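Local structure of quinoline 2-oxidoreductase large subunit (Pseudomonas putida, 1T3Q) at residues Glu82-Ile87 with Gln101-Asn106; Val108-Gly113 with Gly324-Leu329; Arg204-Gln209 with Pro263-Val268. The protein carries the molybdenum and molybdopterin cytosine dinucleotide cofactor of a molybdenum hydroxylase that oxidises quinoline at carbon 2. One frame throughout, in Å; residues are numbered along the deposited sequence.

Contact 1 is the hub: its centre is about 12 Å from that of contact 2 and about 14 Å from that of contact 3, and it lies on the same side of the chain's centre as each of them. Towards contact 2, Gln101 CG packs 3.5 Å from Tyr326 CD2 and Ile87 meets Leu329; towards contact 3, Leu103 and Leu104 pack against Leu266 and Leu267 of the helix. Contacts 2 and 3 do not touch, their nearest atoms being about 7 Å apart. No residue of the three belongs to the molybdenum pocket; the Arg204 side chain of contact 3 stays about 11 Å from the pterin cytosine dinucleotide and about 12 Å from the dioxosulfidomolybdenum ion.

Contact 1 of 3, residues Glu82-Ile87 with Gln101-Asn106; sequences ELSQGI and QPLLAN
Leu103 holds CG beside its own backbone N (chi1 -54°), a turn that brings CD2 in against residues 84-87, where it lies 4.0 Å from Gly86 CA. The same methyl meets Ile87 CG1, and there the two side chains cross at about a right angle. On the other side of the contact, the first torsion of Ser84 places OG next to its carbonyl carbon (chi1 171°), from where it can reach forward along its own chain and accept a hydrogen bond from Gly86 N at 3.1 Å. The hydroxyl is also hydrogen-bonded to the carbonyl of Phe236 on helix 226-237, so two hydrogen bonds grip this buried group.

The backbones meet just beyond this turn. Ile87 N donates to Gln101 O at 2.8 Å, with 153° at the hydrogen, and Gln101 N returns a bond to Ile87 O at 2.9 Å. Having no side chain, and sitting at backbone angles suited to glycine, Gly86 leaves room for the Gln101 carbonyl, and its CA makes a CH...O contact with Gln101 O at 3.2 Å; that oxygen thus takes both a true N-H and a weaker C-H. The side chains of the pair leave on the same face, with Ile87 CB and Gln101 CB 4.5 Å apart. Further along, where the chains separate, a water donates to Ser84 O and accepts from Leu103 N, joining two backbone groups that do not meet directly.

Outside the two segments, Leu103 packs on Leu266 and Leu270 of helix 263-275 and on Val80 of helix 77-81. Taken together, this is an ST turn leading into an antiparallel, hydrogen-bonded beta pair, which closes the 13-residue excursion between Ile87 and Gln101 within the a/b hammerhead domain.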
ATOM      1  N   GLU B  82     -11.243  29.580   0.335  1.00 28.18           N
ATOM      2  CA  GLU B  82     -11.216  29.553   1.794  1.00 29.28           C
ATOM      3  C   GLU B  82     -10.151  28.595   2.320  1.00 27.63           C
ATOM      4  O   GLU B  82      -9.709  28.711   3.463  1.00 26.79           O
ATOM      5  CB  GLU B  82     -12.578  29.127   2.350  1.00 32.51           C
ATOM      6  CG  GLU B  82     -13.756  29.958   1.866  1.00 39.69           C
ATOM      7  CD  GLU B  82     -15.030  29.659   2.636  1.00 44.27           C
ATOM      8  OE1 GLU B  82     -16.110  30.137   2.223  1.00 47.68           O
ATOM      9  OE2 GLU B  82     -14.952  28.949   3.662  1.00 47.03           O
ATOM     10  N   LEU B  83      -9.739  27.654   1.479  1.00 25.47           N
ATOM     11  CA  LEU B  83      -8.753  26.657   1.876  1.00 23.86           C
ATOM     12  C   LEU B  83      -7.354  26.944   1.353  1.00 23.12           C
ATOM     13  O   LEU B  83      -6.363  26.565   1.972  1.00 23.30           O
ATOM     14  CB  LEU B  83      -9.216  25.276   1.401  1.00 23.31           C
ATOM     15  CG  LEU B  83     -10.614  24.886   1.897  1.00 22.03           C
ATOM     16  CD1 LEU B  83     -11.062  23.591   1.230  1.00 22.38           C
ATOM     17  CD2 LEU B  83     -10.592  24.733   3.415  1.00 21.70           C
ATOM     18  N   SER B  84      -7.274  27.613   0.209  1.00 24.66           N
ATOM     19  CA  SER B  84      -5.987  27.941  -0.388  1.00 24.34           C
ATOM     20  C   SER B  84      -6.125  29.056  -1.411  1.00 25.17           C
ATOM     21  O   SER B  84      -7.059  29.060  -2.212  1.00 25.73           O
ATOM     22  CB  SER B  84      -5.391  26.701  -1.060  1.00 24.50           C
ATOM     23  OG  SER B  84      -4.241  27.035  -1.811  1.00 25.76           O
ATOM     24  N   GLN B  85      -5.185  29.998  -1.388  1.00 25.91           N
ATOM     25  CA  GLN B  85      -5.218  31.109  -2.327  1.00 26.99           C
ATOM     26  C   GLN B  85      -4.673  30.649  -3.679  1.00 25.40           C
ATOM     27  O   GLN B  85      -4.828  31.334  -4.690  1.00 24.49           O
ATOM     28  CB  GLN B  85      -4.398  32.291  -1.794  1.00 29.77           C
ATOM     29  CG  GLN B  85      -2.900  32.171  -2.018  1.00 36.07           C
ATOM     30  CD  GLN B  85      -2.132  33.391  -1.529  1.00 38.64           C
ATOM     31  OE1 GLN B  85      -2.597  34.529  -1.658  1.00 41.01           O
ATOM     32  NE2 GLN B  85      -0.941  33.160  -0.984  1.00 36.97           N
ATOM     33  N   GLY B  86      -4.028  29.486  -3.695  1.00 24.75           N
ATOM     34  CA  GLY B  86      -3.508  28.967  -4.947  1.00 21.99           C
ATOM     35  C   GLY B  86      -2.000  28.827  -5.062  1.00 21.61           C
ATOM     36  O   GLY B  86      -1.267  28.893  -4.076  1.00 21.43           O
ATOM     37  N   ILE B  87      -1.541  28.653  -6.295  1.00 19.64           N
ATOM     38  CA  ILE B  87      -0.128  28.463  -6.583  1.00 19.50           C
ATOM     39  C   ILE B  87       0.622  29.774  -6.770  1.00 17.69           C
ATOM     40  O   ILE B  87       0.407  30.478  -7.751  1.00 19.30           O
ATOM     41  CB  ILE B  87       0.049  27.610  -7.857  1.00 18.47           C
ATOM     42  CG1 ILE B  87      -0.702  26.282  -7.694  1.00 19.49           C
ATOM     43  CG2 ILE B  87       1.525  27.368  -8.122  1.00 16.66           C
ATOM     44  CD1 ILE B  87      -0.693  25.413  -8.937  1.00 21.83           C
ATOM     45  N   GLN B 101      -1.864  31.659  -9.023  1.00 21.68           N
ATOM     46  CA  GLN B 101      -2.923  31.032  -9.794  1.00 21.17           C
ATOM     47  C   GLN B 101      -3.914  30.363  -8.869  1.00 19.74           C
ATOM     48  O   GLN B 101      -3.561  29.456  -8.113  1.00 19.99           O
ATOM     49  CB  GLN B 101      -2.356  29.998 -10.773  1.00 22.50           C
ATOM     50  CG  GLN B 101      -3.442  29.238 -11.524  1.00 22.48           C
ATOM     51  CD  GLN B 101      -2.893  28.242 -12.532  1.00 25.07           C
ATOM     52  OE1 GLN B 101      -1.680  28.041 -12.634  1.00 24.87           O
ATOM     53  NE2 GLN B 101      -3.789  27.607 -13.279  1.00 21.21           N
ATOM     54  N   PRO B 102      -5.179  30.806  -8.908  1.00 19.51           N
ATOM     55  CA  PRO B 102      -6.166  30.183  -8.033  1.00 18.65           C
ATOM     56  C   PRO B 102      -6.432  28.762  -8.529  1.00 20.31           C
ATOM     57  O   PRO B 102      -6.382  28.501  -9.735  1.00 21.58           O
ATOM     58  CB  PRO B 102      -7.371  31.101  -8.178  1.00 18.75           C
ATOM     59  CG  PRO B 102      -7.295  31.514  -9.622  1.00 18.77           C
ATOM     60  CD  PRO B 102      -5.804  31.795  -9.808  1.00 18.50           C
ATOM     61  N   LEU B 103      -6.686  27.842  -7.606  1.00 21.53           N
ATOM     62  CA  LEU B 103      -6.949  26.460  -7.990  1.00 22.03           C
ATOM     63  C   LEU B 103      -8.191  26.426  -8.877  1.00 23.61           C
ATOM     64  O   LEU B 103      -8.244  25.692  -9.869  1.00 23.48           O
ATOM     65  CB  LEU B 103      -7.126  25.591  -6.743  1.00 21.60           C
ATOM     66  CG  LEU B 103      -5.957  25.682  -5.749  1.00 20.39           C
ATOM     67  CD1 LEU B 103      -6.129  24.643  -4.654  1.00 20.09           C
ATOM     68  CD2 LEU B 103      -4.623  25.471  -6.476  1.00 24.07           C
ATOM     69  N   LEU B 104      -9.183  27.235  -8.515  1.00 22.76           N
ATOM     70  CA  LEU B 104     -10.415  27.354  -9.284  1.00 22.63           C
ATOM     71  C   LEU B 104     -10.643  28.834  -9.528  1.00 22.63           C
ATOM     72  O   LEU B 104     -10.424  29.647  -8.631  1.00 21.76           O
ATOM     73  CB  LEU B 104     -11.610  26.797  -8.509  1.00 23.24           C
ATOM     74  CG  LEU B 104     -12.157  25.434  -8.929  1.00 23.11           C
ATOM     75  CD1 LEU B 104     -11.104  24.369  -8.688  1.00 22.77           C
ATOM     76  CD2 LEU B 104     -13.416  25.133  -8.129  1.00 23.27           C
ATOM     77  N   ALA B 105     -11.069  29.189 -10.733  1.00 21.59           N
ATOM     78  CA  ALA B 105     -11.334  30.591 -11.030  1.00 22.97           C
ATOM     79  C   ALA B 105     -12.354  31.067  -9.999  1.00 23.86           C
ATOM     80  O   ALA B 105     -13.257  30.317  -9.625  1.00 22.98           O
ATOM     81  CB  ALA B 105     -11.900  30.736 -12.435  1.00 21.77           C
ATOM     82  N   ASN B 106     -12.200  32.298  -9.524  1.00 24.31           N
ATOM     83  CA  ASN B 106     -13.131  32.839  -8.540  1.00 27.71           C
ATOM     84  C   ASN B 106     -13.513  34.251  -8.948  1.00 29.48           C
ATOM     85  O   ASN B 106     -12.755  35.192  -8.722  1.00 31.23           O
ATOM     86  CB  ASN B 106     -12.492  32.862  -7.147  1.00 29.88           C
ATOM     87  CG  ASN B 106     -13.501  33.162  -6.045  1.00 32.03           C
ATOM     88  OD1 ASN B 106     -13.142  33.281  -4.874  1.00 35.41           O
ATOM     89  ND2 ASN B 106     -14.770  33.275  -6.418  1.00 31.19           N
TER
HETATM   90  O   HOH W   1      -7.679  29.023  -4.865  1.00 21.99           O

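Contact 2 of 3, residues Val108-Gly113 with Gly324-Leu329; sequences VTRFVG and GAYNNL. With SO4 (sulfate ion), chain M.
Arg110 and Tyr326 meet at about a right angle, joining the a/b hammerhead domain to the first molybdopterin cofactor-binding domain. Their flat groups stand 86° apart, guanidinium against phenol ring, so no stacking is involved. Arg110 NH2 comes instead to the phenol end of the ring and donates to Tyr326 OH at 2.8 Å, with 154° at the hydrogen; the hydroxyl lies almost exactly in the guanidinium plane. Because the arginine chain is extended from CG to NE, it runs past the same hydroxyl on its way out, and Arg110 CD lies 3.5 Å from Tyr326 OH. Glu114 is also hydrogen-bonded to that hydroxyl and, through its other carboxylate oxygen, to the backbone N of Arg110, so one acid supports both partners.

Phe111 adds a second crossing. Its ring is again roughly perpendicular to Tyr326 and the two meet at their edges, Phe111 CE2 to Tyr326 CE2 at 4.0 Å. Ala325 fills the angle between the groups: its CB lies above one face of the Tyr326 ring, near the rim, and touches Arg110 CB at 3.8 Å.

The guanidinium has more to hold. Asp159 forms a salt bridge with NH1, while Val108 CG1 lies over one face. A sulfate ion, probably from the crystallisation liquor, sits at the edge of the group, consistent with an anion-accepting spot. Arg110 NH1 donates to sulfate O1 at 2.9 Å, and Arg110 NH2 donates to sulfate O3, also at 2.9 Å.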
ATOM      1  N   VAL B 108     -13.610  35.460 -11.867  1.00 27.07           N
ATOM      2  CA  VAL B 108     -13.125  35.721 -13.218  1.00 26.12           C
ATOM      3  C   VAL B 108     -12.304  34.536 -13.723  1.00 24.35           C
ATOM      4  O   VAL B 108     -11.618  33.878 -12.944  1.00 24.18           O
ATOM      5  CB  VAL B 108     -12.240  36.994 -13.250  1.00 26.60           C
ATOM      6  CG1 VAL B 108     -11.048  36.822 -12.329  1.00 29.96           C
ATOM      7  CG2 VAL B 108     -11.780  37.285 -14.667  1.00 27.24           C
ATOM      8  N   THR B 109     -12.400  34.252 -15.019  1.00 23.02           N
ATOM      9  CA  THR B 109     -11.625  33.165 -15.613  1.00 23.90           C
ATOM     10  C   THR B 109     -10.633  33.826 -16.559  1.00 21.77           C
ATOM     11  O   THR B 109     -10.952  34.837 -17.185  1.00 23.31           O
ATOM     12  CB  THR B 109     -12.518  32.157 -16.386  1.00 25.14           C
ATOM     13  OG1 THR B 109     -13.182  32.811 -17.476  1.00 27.18           O
ATOM     14  CG2 THR B 109     -13.562  31.567 -15.452  1.00 28.14           C
ATOM     15  N   ARG B 110      -9.433  33.263 -16.670  1.00 20.44           N
ATOM     16  CA  ARG B 110      -8.417  33.875 -17.512  1.00 18.57           C
ATOM     17  C   ARG B 110      -7.907  33.067 -18.700  1.00 18.53           C
ATOM     18  O   ARG B 110      -6.897  33.416 -19.302  1.00 17.41           O
ATOM     19  CB  ARG B 110      -7.259  34.329 -16.634  1.00 20.47           C
ATOM     20  CG  ARG B 110      -7.716  35.237 -15.487  1.00 22.63           C
ATOM     21  CD  ARG B 110      -6.537  35.892 -14.803  1.00 23.05           C
ATOM     22  NE  ARG B 110      -6.933  36.831 -13.759  1.00 22.77           N
ATOM     23  CZ  ARG B 110      -7.149  36.507 -12.488  1.00 23.89           C
ATOM     24  NH1 ARG B 110      -7.499  37.444 -11.617  1.00 21.72           N
ATOM     25  NH2 ARG B 110      -7.006  35.252 -12.081  1.00 21.44           N
ATOM     26  N   PHE B 111      -8.605  31.988 -19.031  1.00 17.72           N
ATOM     27  CA  PHE B 111      -8.259  31.185 -20.198  1.00 17.46           C
ATOM     28  C   PHE B 111      -9.248  30.045 -20.381  1.00 17.22           C
ATOM     29  O   PHE B 111      -9.792  29.518 -19.412  1.00 19.92           O
ATOM     30  CB  PHE B 111      -6.802  30.676 -20.126  1.00 16.12           C
ATOM     31  CG  PHE B 111      -6.561  29.578 -19.124  1.00 17.11           C
ATOM     32  CD1 PHE B 111      -6.755  28.241 -19.476  1.00 18.78           C
ATOM     33  CD2 PHE B 111      -6.098  29.870 -17.848  1.00 16.30           C
ATOM     34  CE1 PHE B 111      -6.489  27.218 -18.572  1.00 17.52           C
ATOM     35  CE2 PHE B 111      -5.828  28.847 -16.930  1.00 19.75           C
ATOM     36  CZ  PHE B 111      -6.022  27.520 -17.293  1.00 18.56           C
ATOM     37  N   VAL B 112      -9.522  29.708 -21.636  1.00 18.08           N
ATOM     38  CA  VAL B 112     -10.438  28.623 -21.939  1.00 19.78           C
ATOM     39  C   VAL B 112      -9.825  27.362 -21.363  1.00 19.16           C
ATOM     40  O   VAL B 112      -8.684  27.021 -21.680  1.00 19.64           O
ATOM     41  CB  VAL B 112     -10.619  28.451 -23.459  1.00 19.78           C
ATOM     42  CG1 VAL B 112     -11.476  27.225 -23.748  1.00 21.32           C
ATOM     43  CG2 VAL B 112     -11.269  29.696 -24.042  1.00 21.87           C
ATOM     44  N   GLY B 113     -10.578  26.684 -20.505  1.00 18.92           N
ATOM     45  CA  GLY B 113     -10.086  25.466 -19.890  1.00 18.55           C
ATOM     46  C   GLY B 113      -9.815  25.598 -18.405  1.00 19.52           C
ATOM     47  O   GLY B 113      -9.632  24.590 -17.721  1.00 19.58           O
ATOM     48  N   GLY B 324       0.911  32.752 -21.447  1.00 16.67           N
ATOM     49  CA  GLY B 324      -0.342  32.296 -20.881  1.00 17.34           C
ATOM     50  C   GLY B 324      -0.746  33.199 -19.733  1.00 19.48           C
ATOM     51  O   GLY B 324      -0.070  34.193 -19.444  1.00 17.78           O
ATOM     52  N   ALA B 325      -1.834  32.831 -19.065  1.00 20.46           N
ATOM     53  CA  ALA B 325      -2.408  33.614 -17.975  1.00 20.89           C
ATOM     54  C   ALA B 325      -1.641  33.706 -16.667  1.00 21.52           C
ATOM     55  O   ALA B 325      -1.770  34.704 -15.955  1.00 20.08           O
ATOM     56  CB  ALA B 325      -3.825  33.117 -17.690  1.00 20.64           C
ATOM     57  N   TYR B 326      -0.863  32.675 -16.340  1.00 18.87           N
ATOM     58  CA  TYR B 326      -0.104  32.652 -15.091  1.00 19.26           C
ATOM     59  C   TYR B 326       1.288  32.070 -15.306  1.00 19.91           C
ATOM     60  O   TYR B 326       1.617  31.588 -16.394  1.00 19.07           O
ATOM     61  CB  TYR B 326      -0.804  31.766 -14.054  1.00 18.97           C
ATOM     62  CG  TYR B 326      -2.276  32.047 -13.842  1.00 20.50           C
ATOM     63  CD1 TYR B 326      -2.697  33.109 -13.038  1.00 19.97           C
ATOM     64  CD2 TYR B 326      -3.249  31.244 -14.438  1.00 20.37           C
ATOM     65  CE1 TYR B 326      -4.055  33.360 -12.831  1.00 19.62           C
ATOM     66  CE2 TYR B 326      -4.610  31.489 -14.241  1.00 20.25           C
ATOM     67  CZ  TYR B 326      -5.004  32.551 -13.434  1.00 20.25           C
ATOM     68  OH  TYR B 326      -6.347  32.795 -13.233  1.00 18.75           O
ATOM     69  N   ASN B 327       2.094  32.114 -14.251  1.00 19.00           N
ATOM     70  CA  ASN B 327       3.424  31.532 -14.281  1.00 19.86           C
ATOM     71  C   ASN B 327       3.232  30.125 -13.740  1.00 19.10           C
ATOM     72  O   ASN B 327       2.604  29.946 -12.698  1.00 17.57           O
ATOM     73  CB  ASN B 327       4.389  32.261 -13.339  1.00 20.79           C
ATOM     74  CG  ASN B 327       4.855  33.590 -13.881  1.00 20.61           C
ATOM     75  OD1 ASN B 327       4.531  34.642 -13.329  1.00 22.68           O
ATOM     76  ND2 ASN B 327       5.630  33.555 -14.955  1.00 16.55           N
ATOM     77  N   ASN B 328       3.749  29.128 -14.446  1.00 19.12           N
ATOM     78  CA  ASN B 328       3.654  27.758 -13.964  1.00 18.30           C
ATOM     79  C   ASN B 328       4.638  27.673 -12.802  1.00 17.56           C
ATOM     80  O   ASN B 328       5.576  28.468 -12.719  1.00 17.47           O
ATOM     81  CB  ASN B 328       4.109  26.774 -15.046  1.00 17.52           C
ATOM     82  CG  ASN B 328       5.585  26.928 -15.378  1.00 14.52           C
ATOM     83  OD1 ASN B 328       5.952  27.540 -16.380  1.00 16.70           O
ATOM     84  ND2 ASN B 328       6.438  26.389 -14.517  1.00 12.43           N
ATOM     85  N   LEU B 329       4.430  26.718 -11.905  1.00 17.38           N
ATOM     86  CA  LEU B 329       5.345  26.514 -10.786  1.00 18.52           C
ATOM     87  C   LEU B 329       5.993  25.165 -11.105  1.00 19.47           C
ATOM     88  O   LEU B 329       5.288  24.204 -11.398  1.00 18.12           O
ATOM     89  CB  LEU B 329       4.569  26.418  -9.470  1.00 18.41           C
ATOM     90  CG  LEU B 329       5.099  27.009  -8.152  1.00 24.06           C
ATOM     91  CD1 LEU B 329       5.025  25.946  -7.072  1.00 21.10           C
ATOM     92  CD2 LEU B 329       6.513  27.550  -8.294  1.00 22.76           C
TER
HETATM   93  S   SO4 M3105      -8.067  35.883  -8.298  1.00 70.01           S
HETATM   94  O1  SO4 M3105      -8.100  37.279  -8.778  1.00 69.02           O
HETATM   95  O2  SO4 M3105      -9.444  35.365  -8.189  1.00 70.03           O
HETATM   96  O3  SO4 M3105      -7.297  35.052  -9.246  1.00 69.13           O
HETATM   97  O4  SO4 M3105      -7.429  35.834  -6.970  1.00 70.50           O

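Contact 3 of 3, residues Arg204-Gln209 with Pro263-Val268; sequences RGAVAQ and PEELLV
Val268, Ala206 and Ala208 lose more surface to the contact than any other residue in the two segments. Val268 looks out from the helix toward the strand, and one of its methyls does most of the work: CG2 lies 3.8 Å from Ala208 CB and 4.3 Å from Ala206 CB. The two alanines alternate with Gly205 and Val207, so both methyls face the helix while Val207 points to the other side of the sheet. Their small methyls are consistent with the close approach of the backbones. Ala208 CB sits 3.3 Å from Val268 O, and the axes of strand 205-209 and helix 263-268 approach to 7.8 Å, running in nearly the same direction at 21°. Ala206 also meets Glu265 CG, so the aliphatic part of an acidic side chain extends the apolar patch. Trp281 and Leu219 from the flanking strands close around Val268.

Toward the start of the helix the character changes. Glu264 bends at chi2 (93°), which swings its carboxylate toward Arg204. Glu264 OE2 then lies 3.6 Å from Arg204 NH1, a long salt bridge with the two flat groups 84° apart and the oxygen well out of the guanidinium plane; in this direct approach only charge acts, with no N-H aimed at the oxygen. A water makes the more directed connection, accepting from Arg204 NH2 at 2.8 Å and lying within hydrogen-bonding distance of Glu264 OE1. The stronger ionic partner of Arg204 is Glu283.

This is a helix lying on a mixed sheet, in the connection that leads to strand 279-282. Its chemistry is consistent with a division of labour: close apolar packing at the alanines, while the buried charges of Arg204 and Glu264 are probably balanced by the long ion pair, the water and Glu283.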
ATOM      1  N   ARG B 204      -2.249  13.316 -17.051  1.00 15.90           N
ATOM      2  CA  ARG B 204      -1.948  13.581 -15.650  1.00 17.11           C
ATOM      3  C   ARG B 204      -2.983  12.940 -14.741  1.00 17.03           C
ATOM      4  O   ARG B 204      -4.123  12.694 -15.142  1.00 17.84           O
ATOM      5  CB  ARG B 204      -1.905  15.087 -15.384  1.00 16.45           C
ATOM      6  CG  ARG B 204      -0.857  15.833 -16.200  1.00 19.15           C
ATOM      7  CD  ARG B 204      -1.017  17.333 -16.004  1.00 19.29           C
ATOM      8  NE  ARG B 204      -2.366  17.775 -16.342  1.00 18.21           N
ATOM      9  CZ  ARG B 204      -2.857  18.969 -16.028  1.00 22.57           C
ATOM     10  NH1 ARG B 204      -4.099  19.291 -16.373  1.00 23.25           N
ATOM     11  NH2 ARG B 204      -2.109  19.841 -15.364  1.00 21.12           N
ATOM     12  N   GLY B 205      -2.576  12.673 -13.509  1.00 17.44           N
ATOM     13  CA  GLY B 205      -3.481  12.065 -12.560  1.00 17.96           C
ATOM     14  C   GLY B 205      -2.911  12.077 -11.162  1.00 17.46           C
ATOM     15  O   GLY B 205      -1.701  12.170 -10.973  1.00 17.40           O
ATOM     16  N   ALA B 206      -3.793  11.998 -10.176  1.00 16.50           N
ATOM     17  CA  ALA B 206      -3.381  11.981  -8.787  1.00 15.98           C
ATOM     18  C   ALA B 206      -4.524  11.453  -7.929  1.00 17.59           C
ATOM     19  O   ALA B 206      -5.694  11.589  -8.285  1.00 17.78           O
ATOM     20  CB  ALA B 206      -2.978  13.386  -8.339  1.00 14.70           C
ATOM     21  N   VAL B 207      -4.172  10.837  -6.805  1.00 16.89           N
ATOM     22  CA  VAL B 207      -5.150  10.290  -5.876  1.00 18.23           C
ATOM     23  C   VAL B 207      -4.685  10.661  -4.477  1.00 18.70           C
ATOM     24  O   VAL B 207      -3.544  10.385  -4.104  1.00 18.35           O
ATOM     25  CB  VAL B 207      -5.238   8.743  -5.972  1.00 19.72           C
ATOM     26  CG1 VAL B 207      -6.287   8.217  -5.002  1.00 21.91           C
ATOM     27  CG2 VAL B 207      -5.585   8.327  -7.393  1.00 17.47           C
ATOM     28  N   ALA B 208      -5.561  11.300  -3.710  1.00 17.14           N
ATOM     29  CA  ALA B 208      -5.219  11.699  -2.354  1.00 18.63           C
ATOM     30  C   ALA B 208      -6.017  10.903  -1.331  1.00 19.20           C
ATOM     31  O   ALA B 208      -7.183  10.583  -1.546  1.00 18.26           O
ATOM     32  CB  ALA B 208      -5.479  13.196  -2.165  1.00 18.90           C
ATOM     33  N   GLN B 209      -5.374  10.580  -0.219  1.00 19.79           N
ATOM     34  CA  GLN B 209      -6.028   9.854   0.848  1.00 20.15           C
ATOM     35  C   GLN B 209      -5.680  10.537   2.160  1.00 20.88           C
ATOM     36  O   GLN B 209      -4.542  10.451   2.637  1.00 19.21           O
ATOM     37  CB  GLN B 209      -5.564   8.396   0.889  1.00 22.90           C
ATOM     38  CG  GLN B 209      -6.266   7.565   1.962  1.00 24.60           C
ATOM     39  CD  GLN B 209      -5.837   6.110   1.941  1.00 28.62           C
ATOM     40  OE1 GLN B 209      -6.669   5.206   1.836  1.00 30.56           O
ATOM     41  NE2 GLN B 209      -4.535   5.877   2.039  1.00 28.55           N
ATOM     42  N   PRO B 263      -2.892  22.424 -10.251  1.00 17.12           N
ATOM     43  CA  PRO B 263      -3.952  22.806  -9.317  1.00 17.94           C
ATOM     44  C   PRO B 263      -4.661  21.548  -8.807  1.00 18.45           C
ATOM     45  O   PRO B 263      -4.974  21.434  -7.624  1.00 18.46           O
ATOM     46  CB  PRO B 263      -4.862  23.676 -10.178  1.00 17.24           C
ATOM     47  CG  PRO B 263      -3.886  24.384 -11.058  1.00 18.25           C
ATOM     48  CD  PRO B 263      -2.909  23.277 -11.454  1.00 17.73           C
ATOM     49  N   GLU B 264      -4.892  20.591  -9.704  1.00 17.81           N
ATOM     50  CA  GLU B 264      -5.581  19.360  -9.328  1.00 17.35           C
ATOM     51  C   GLU B 264      -4.887  18.556  -8.230  1.00 17.56           C
ATOM     52  O   GLU B 264      -5.556  17.885  -7.450  1.00 15.47           O
ATOM     53  CB  GLU B 264      -5.815  18.477 -10.559  1.00 19.06           C
ATOM     54  CG  GLU B 264      -6.784  19.075 -11.567  1.00 19.65           C
ATOM     55  CD  GLU B 264      -6.105  19.887 -12.654  1.00 22.71           C
ATOM     56  OE1 GLU B 264      -5.083  20.550 -12.370  1.00 24.57           O
ATOM     57  OE2 GLU B 264      -6.604  19.872 -13.798  1.00 23.68           O
ATOM     58  N   GLU B 265      -3.557  18.614  -8.160  1.00 16.58           N
ATOM     59  CA  GLU B 265      -2.845  17.878  -7.115  1.00 17.08           C
ATOM     60  C   GLU B 265      -3.228  18.442  -5.754  1.00 17.73           C
ATOM     61  O   GLU B 265      -3.418  17.703  -4.787  1.00 17.70           O
ATOM     62  CB  GLU B 265      -1.323  17.972  -7.311  1.00 15.98           C
ATOM     63  CG  GLU B 265      -0.832  17.228  -8.542  1.00 21.08           C
ATOM     64  CD  GLU B 265       0.659  17.404  -8.793  1.00 23.16           C
ATOM     65  OE1 GLU B 265       1.383  16.384  -8.822  1.00 24.90           O
ATOM     66  OE2 GLU B 265       1.104  18.557  -8.971  1.00 20.39           O
ATOM     67  N   LEU B 266      -3.354  19.762  -5.680  1.00 18.92           N
ATOM     68  CA  LEU B 266      -3.729  20.379  -4.425  1.00 18.10           C
ATOM     69  C   LEU B 266      -5.197  20.088  -4.167  1.00 16.62           C
ATOM     70  O   LEU B 266      -5.578  19.745  -3.051  1.00 17.21           O
ATOM     71  CB  LEU B 266      -3.498  21.895  -4.477  1.00 19.89           C
ATOM     72  CG  LEU B 266      -2.050  22.341  -4.703  1.00 22.12           C
ATOM     73  CD1 LEU B 266      -1.977  23.864  -4.664  1.00 25.21           C
ATOM     74  CD2 LEU B 266      -1.157  21.744  -3.638  1.00 23.64           C
ATOM     75  N   LEU B 267      -6.011  20.198  -5.212  1.00 16.64           N
ATOM     76  CA  LEU B 267      -7.440  19.969  -5.074  1.00 17.05           C
ATOM     77  C   LEU B 267      -7.799  18.602  -4.524  1.00 17.12           C
ATOM     78  O   LEU B 267      -8.631  18.507  -3.624  1.00 18.61           O
ATOM     79  CB  LEU B 267      -8.153  20.211  -6.404  1.00 16.53           C
ATOM     80  CG  LEU B 267      -8.251  21.683  -6.826  1.00 18.67           C
ATOM     81  CD1 LEU B 267      -8.732  21.778  -8.259  1.00 16.40           C
ATOM     82  CD2 LEU B 267      -9.205  22.436  -5.879  1.00 15.86           C
ATOM     83  N   VAL B 268      -7.188  17.532  -5.032  1.00 17.41           N
ATOM     84  CA  VAL B 268      -7.544  16.220  -4.502  1.00 16.33           C
ATOM     85  C   VAL B 268      -7.214  16.100  -3.020  1.00 16.92           C
ATOM     86  O   VAL B 268      -7.935  15.438  -2.276  1.00 16.64           O
ATOM     87  CB  VAL B 268      -6.881  15.059  -5.290  1.00 18.38           C
ATOM     88  CG1 VAL B 268      -7.478  14.996  -6.690  1.00 16.61           C
ATOM     89  CG2 VAL B 268      -5.371  15.253  -5.359  1.00 17.15           C
TER
HETATM   90  O   HOH W   2      -3.709  21.838 -14.303  1.00 32.87           O
HETATM   91  O   HOH W   3      -0.250  14.627 -11.279  1.00 24.24           O